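Local coordinates for N-acylhomoserine lactone dependent regulatory protein (Burkholderia cenocepacia, PDB 5L10) that is a LuxR-family transcription factor dependent on N-acylhomoserine lactones, present here as its autoinducer-binding domain, and probably binds DNA through a separate C-terminal domain, at residues 29-43 and 152-165. Residues are numbered along the deposited sequence; the frame is centred on the assembly and turned at random.
Sequences IAAAAAALGFRYCVY and PCASLSHAAHAYLM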
loop_
_atom_site.group_PDB
_atom_site.type_symbol
_atom_site.label_atom_id
_atom_site.label_comp_id
_atom_site.label_asym_id
_atom_site.label_seq_id
_atom_site.Cartn_x
_atom_site.Cartn_y
_atom_site.Cartn_z
ATOM N N ILE A 29 -5.732 10.028 -8.992
ATOM C CA ILE A 29 -5.096 10.128 -7.683
ATOM C C ILE A 29 -4.940 11.587 -7.274
ATOM O O ILE A 29 -5.133 11.944 -6.105
ATOM C CB ILE A 29 -3.743 9.391 -7.690
ATOM C CG1 ILE A 29 -3.939 7.919 -8.065
ATOM C CG2 ILE A 29 -3.065 9.508 -6.338
ATOM C CD1 ILE A 29 -2.645 7.156 -8.241
ATOM N N ALA A 30 -4.600 12.457 -8.227
ATOM C CA ALA A 30 -4.462 13.876 -7.915
ATOM C C ALA A 30 -5.813 14.507 -7.596
ATOM O O ALA A 30 -5.910 15.360 -6.705
ATOM C CB ALA A 30 -3.785 14.604 -9.075
ATOM N N ALA A 31 -6.869 14.101 -8.307
ATOM C CA ALA A 31 -8.196 14.630 -8.016
ATOM C C ALA A 31 -8.671 14.201 -6.633
ATOM O O ALA A 31 -9.306 14.987 -5.917
ATOM C CB ALA A 31 -9.187 14.191 -9.093
ATOM N N ALA A 32 -8.365 12.965 -6.231
ATOM C CA ALA A 32 -8.743 12.514 -4.895
ATOM C C ALA A 32 -7.963 13.263 -3.820
ATOM O O ALA A 32 -8.542 13.708 -2.821
ATOM C CB ALA A 32 -8.528 11.006 -4.767
ATOM N N ALA A 33 -6.650 13.414 -4.012
ATOM C CA ALA A 33 -5.846 14.160 -3.050
ATOM C C ALA A 33 -6.337 15.598 -2.919
ATOM O O ALA A 33 -6.412 16.138 -1.807
ATOM C CB ALA A 33 -4.374 14.125 -3.460
ATOM N N ALA A 34 -6.680 16.234 -4.044
ATOM C CA ALA A 34 -7.219 17.588 -3.989
ATOM C C ALA A 34 -8.506 17.634 -3.178
ATOM O O ALA A 34 -8.702 18.538 -2.359
ATOM C CB ALA A 34 -7.459 18.120 -5.401
ATOM N N ALA A 35 -9.391 16.655 -3.384
ATOM C CA ALA A 35 -10.641 16.612 -2.634
ATOM C C ALA A 35 -10.401 16.413 -1.143
ATOM O O ALA A 35 -11.231 16.820 -0.324
ATOM C CB ALA A 35 -11.542 15.507 -3.179
ATOM N N LEU A 36 -9.283 15.792 -0.775
ATOM C CA LEU A 36 -8.919 15.616 0.623
ATOM C C LEU A 36 -8.219 16.835 1.208
ATOM O O LEU A 36 -7.852 16.809 2.388
ATOM C CB LEU A 36 -8.022 14.386 0.785
ATOM C CG LEU A 36 -8.653 13.033 0.451
ATOM C CD1 LEU A 36 -7.624 11.919 0.553
ATOM C CD2 LEU A 36 -9.828 12.765 1.376
ATOM N N GLY A 37 -8.014 17.891 0.419
ATOM C CA GLY A 37 -7.403 19.110 0.903
ATOM C C GLY A 37 -5.961 19.330 0.495
ATOM O O GLY A 37 -5.376 20.346 0.890
ATOM N N PHE A 38 -5.367 18.421 -0.273
ATOM C CA PHE A 38 -3.971 18.541 -0.687
ATOM C C PHE A 38 -3.921 19.202 -2.058
ATOM O O PHE A 38 -4.329 18.602 -3.057
ATOM C CB PHE A 38 -3.292 17.174 -0.720
ATOM C CG PHE A 38 -3.262 16.481 0.605
ATOM C CD1 PHE A 38 -2.333 16.840 1.567
ATOM C CD2 PHE A 38 -4.162 15.467 0.891
ATOM C CE1 PHE A 38 -2.302 16.202 2.791
ATOM C CE2 PHE A 38 -4.137 14.825 2.112
ATOM C CZ PHE A 38 -3.207 15.192 3.064
ATOM N N ARG A 39 -3.410 20.433 -2.106
ATOM C CA ARG A 39 -3.335 21.149 -3.375
ATOM C C ARG A 39 -2.395 20.455 -4.350
ATOM O O ARG A 39 -2.645 20.438 -5.561
ATOM C CB ARG A 39 -2.884 22.589 -3.141
ATOM C CG ARG A 39 -2.374 23.260 -4.396
ATOM C CD ARG A 39 -2.445 24.752 -4.305
ATOM N NE ARG A 39 -1.941 25.370 -5.523
ATOM C CZ ARG A 39 -2.190 26.624 -5.875
ATOM N NH1 ARG A 39 -2.947 27.388 -5.102
ATOM N NH2 ARG A 39 -1.690 27.110 -7.003
ATOM N N TYR A 40 -1.316 19.868 -3.842
ATOM C CA TYR A 40 -0.269 19.301 -4.677
ATOM C C TYR A 40 -0.137 17.802 -4.445
ATOM O O TYR A 40 -0.188 17.327 -3.305
ATOM C CB TYR A 40 1.057 19.982 -4.401
ATOM C CG TYR A 40 1.079 21.448 -4.759
ATOM C CD1 TYR A 40 1.074 21.855 -6.085
ATOM C CD2 TYR A 40 1.136 22.427 -3.771
ATOM C CE1 TYR A 40 1.112 23.196 -6.421
ATOM C CE2 TYR A 40 1.183 23.768 -4.098
ATOM C CZ TYR A 40 1.167 24.145 -5.424
ATOM O OH TYR A 40 1.204 25.478 -5.757
ATOM N N CYS A 41 0.047 17.067 -5.538
ATOM C CA CYS A 41 0.178 15.616 -5.510
ATOM C C CYS A 41 1.327 15.225 -6.424
ATOM O O CYS A 41 1.266 15.461 -7.634
ATOM C CB CYS A 41 -1.123 14.941 -5.953
ATOM S SG CYS A 41 -0.976 13.170 -6.205
ATOM N N VAL A 42 2.373 14.638 -5.851
ATOM C CA VAL A 42 3.604 14.337 -6.570
ATOM C C VAL A 42 3.944 12.871 -6.359
ATOM O O VAL A 42 3.801 12.347 -5.248
ATOM C CB VAL A 42 4.768 15.231 -6.093
ATOM C CG1 VAL A 42 5.994 15.037 -6.972
ATOM C CG2 VAL A 42 4.350 16.688 -6.058
ATOM N N TYR A 43 4.404 12.208 -7.422
ATOM C CA TYR A 43 4.874 10.833 -7.322
ATOM C C TYR A 43 6.275 10.730 -7.901
ATOM O O TYR A 43 6.540 11.247 -8.991
ATOM C CB TYR A 43 3.946 9.850 -8.039
ATOM C CG TYR A 43 4.168 8.431 -7.572
ATOM C CD1 TYR A 43 3.615 7.983 -6.380
ATOM C CD2 TYR A 43 4.956 7.549 -8.303
ATOM C CE1 TYR A 43 3.824 6.693 -5.934
ATOM C CE2 TYR A 43 5.172 6.253 -7.864
ATOM C CZ TYR A 43 4.601 5.832 -6.679
ATOM O OH TYR A 43 4.805 4.549 -6.228
ATOM N N PRO A 152 -7.935 7.304 4.526
ATOM C CA PRO A 152 -8.002 7.752 3.123
ATOM C C PRO A 152 -6.638 7.900 2.472
ATOM O O PRO A 152 -6.460 7.491 1.319
ATOM C CB PRO A 152 -8.737 9.096 3.220
ATOM C CG PRO A 152 -9.515 9.003 4.481
ATOM C CD PRO A 152 -8.637 8.244 5.418
ATOM N N CYS A 153 -5.665 8.479 3.177
ATOM C CA CYS A 153 -4.333 8.620 2.600
ATOM C C CYS A 153 -3.698 7.263 2.341
ATOM O O CYS A 153 -3.011 7.074 1.330
ATOM C CB CYS A 153 -3.450 9.461 3.515
ATOM S SG CYS A 153 -3.819 11.212 3.445
ATOM N N ALA A 154 -3.906 6.310 3.255
ATOM C CA ALA A 154 -3.454 4.941 3.035
ATOM C C ALA A 154 -4.044 4.377 1.751
ATOM O O ALA A 154 -3.342 3.755 0.945
ATOM C CB ALA A 154 -3.846 4.071 4.227
ATOM N N SER A 155 -5.343 4.590 1.550
ATOM C CA SER A 155 -5.999 4.156 0.324
ATOM C C SER A 155 -5.296 4.728 -0.904
ATOM O O SER A 155 -4.917 3.986 -1.817
ATOM C CB SER A 155 -7.470 4.569 0.366
ATOM O OG SER A 155 -8.160 4.129 -0.781
ATOM N N LEU A 156 -5.095 6.050 -0.933
ATOM C CA LEU A 156 -4.425 6.683 -2.067
ATOM C C LEU A 156 -3.006 6.165 -2.239
ATOM O O LEU A 156 -2.512 6.036 -3.367
ATOM C CB LEU A 156 -4.397 8.199 -1.887
ATOM C CG LEU A 156 -5.657 8.960 -2.270
ATOM C CD1 LEU A 156 -5.422 10.459 -2.135
ATOM C CD2 LEU A 156 -6.036 8.591 -3.688
ATOM N N SER A 157 -2.326 5.887 -1.127
ATOM C CA SER A 157 -0.951 5.414 -1.189
ATOM C C SER A 157 -0.874 4.034 -1.829
ATOM O O SER A 157 -0.014 3.776 -2.679
ATOM C CB SER A 157 -0.354 5.396 0.213
ATOM O OG SER A 157 0.958 4.890 0.177
ATOM N N HIS A 158 -1.766 3.128 -1.424
ATOM C CA HIS A 158 -1.852 1.831 -2.084
ATOM C C HIS A 158 -2.176 1.995 -3.561
ATOM O O HIS A 158 -1.629 1.282 -4.408
ATOM C CB HIS A 158 -2.907 0.960 -1.395
ATOM C CG HIS A 158 -3.321 -0.241 -2.189
ATOM N ND1 HIS A 158 -4.210 -0.170 -3.242
ATOM C CD2 HIS A 158 -2.982 -1.547 -2.076
ATOM C CE1 HIS A 158 -4.393 -1.377 -3.748
ATOM N NE2 HIS A 158 -3.658 -2.231 -3.058
ATOM N N ALA A 159 -3.061 2.938 -3.887
ATOM C CA ALA A 159 -3.463 3.133 -5.276
ATOM C C ALA A 159 -2.299 3.617 -6.128
ATOM O O ALA A 159 -2.136 3.181 -7.273
ATOM C CB ALA A 159 -4.626 4.121 -5.350
ATOM N N ALA A 160 -1.484 4.528 -5.591
ATOM C CA ALA A 160 -0.348 5.032 -6.354
ATOM C C ALA A 160 0.665 3.928 -6.612
ATOM O O ALA A 160 1.188 3.798 -7.725
ATOM C CB ALA A 160 0.303 6.201 -5.615
ATOM N N HIS A 161 0.938 3.110 -5.598
ATOM C CA HIS A 161 1.938 2.064 -5.742
ATOM C C HIS A 161 1.437 0.923 -6.617
ATOM O O HIS A 161 2.238 0.259 -7.283
ATOM C CB HIS A 161 2.345 1.558 -4.362
ATOM C CG HIS A 161 2.933 2.621 -3.487
ATOM N ND1 HIS A 161 3.717 3.641 -3.985
ATOM C CD2 HIS A 161 2.840 2.835 -2.154
ATOM C CE1 HIS A 161 4.089 4.430 -2.993
ATOM N NE2 HIS A 161 3.569 3.964 -1.872
ATOM N N ALA A 162 0.125 0.691 -6.643
ATOM C CA ALA A 162 -0.426 -0.432 -7.391
ATOM C C ALA A 162 -0.829 -0.063 -8.811
ATOM O O ALA A 162 -0.772 -0.920 -9.701
ATOM C CB ALA A 162 -1.635 -1.016 -6.657
ATOM N N TYR A 163 -1.229 1.186 -9.051
ATOM C CA TYR A 163 -1.750 1.579 -10.351
ATOM C C TYR A 163 -0.880 2.579 -11.100
ATOM O O TYR A 163 -0.968 2.638 -12.330
ATOM C CB TYR A 163 -3.160 2.170 -10.205
ATOM C CG TYR A 163 -4.184 1.183 -9.698
ATOM C CD1 TYR A 163 -4.919 0.401 -10.581
ATOM C CD2 TYR A 163 -4.418 1.033 -8.338
ATOM C CE1 TYR A 163 -5.861 -0.501 -10.122
ATOM C CE2 TYR A 163 -5.357 0.132 -7.870
ATOM C CZ TYR A 163 -6.076 -0.631 -8.766
ATOM O OH TYR A 163 -7.009 -1.529 -8.304
ATOM N N LEU A 164 -0.056 3.364 -10.407
ATOM C CA LEU A 164 0.781 4.366 -11.058
ATOM C C LEU A 164 2.231 3.917 -11.196
ATOM O O LEU A 164 2.781 3.938 -12.301
ATOM C CB LEU A 164 0.713 5.691 -10.287
ATOM C CG LEU A 164 1.484 6.849 -10.916
ATOM C CD1 LEU A 164 0.969 7.100 -12.315
ATOM C CD2 LEU A 164 1.353 8.097 -10.072
HETATM N N MSE A 165 2.861 3.513 -10.099
HETATM C CA MSE A 165 4.254 3.078 -10.128
HETATM C C MSE A 165 4.568 2.001 -11.190
HETATM O O MSE A 165 5.511 2.175 -11.966
HETATM C CB MSE A 165 4.678 2.584 -8.737
HETATM C CG MSE A 165 5.906 1.693 -8.757
HETATM SE SE MSE A 165 6.805 1.495 -7.037
HETATM C CE MSE A 165 5.331 0.836 -5.963
#
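The helical layer on one side of the antiparallel sheet in the autoinducer-binding domain is joined here: Ile29 of helix 22-35 fits as a knob into the hole formed by Leu156, Ala159, Ala160 and Leu164 of helix 143-169. Its CD1 reaches furthest, 3.7 Å from CA of Ala160, while CG2, the branch anti to the backbone N, faces CD2 of Leu156. The two short helical segments run nearly antiparallel, at 167°, their axes approaching to 10.7 Å. Leu156 answers in the reverse direction. Its CD2 lies 3.6 Å from CB of Ala32, and its CD1 meets CD1 of Leu36 tip to tip at 3.8 Å; CD1 of Leu36 also rests against CB of Pro152. After Leu36 the helix closes in a Schellman motif with Gly37 at positive phi, and the chain leads into strand 40-46, a route that puts Phe38 beside Cys153, whose SG lies 3.9 Å from CE2 of Phe38, oblique to the ring. This alpha-beta-alpha arrangement, a sheet flanked by helices, is that of the LuxR ligand-binding domains, related to GAF domains. Tyr43 leaves the strand toward helix 143-169, and its ring lies against that helix, CG anti to the backbone N (chi1 -162°). CD2 of Leu164 packs against CB of Tyr43, and CE1 of Tyr43 stands 3.6 Å from CB of Ala160. OH of Tyr43 and ND1 of His161 share a 2.7 Å hydrogen bond; ND1 lies at the edge of the tyrosine ring and the two ring planes are at 56°. CB of Met165, a selenomethionine, adjoins the same hydroxyl, and His120 meets the His161 ring.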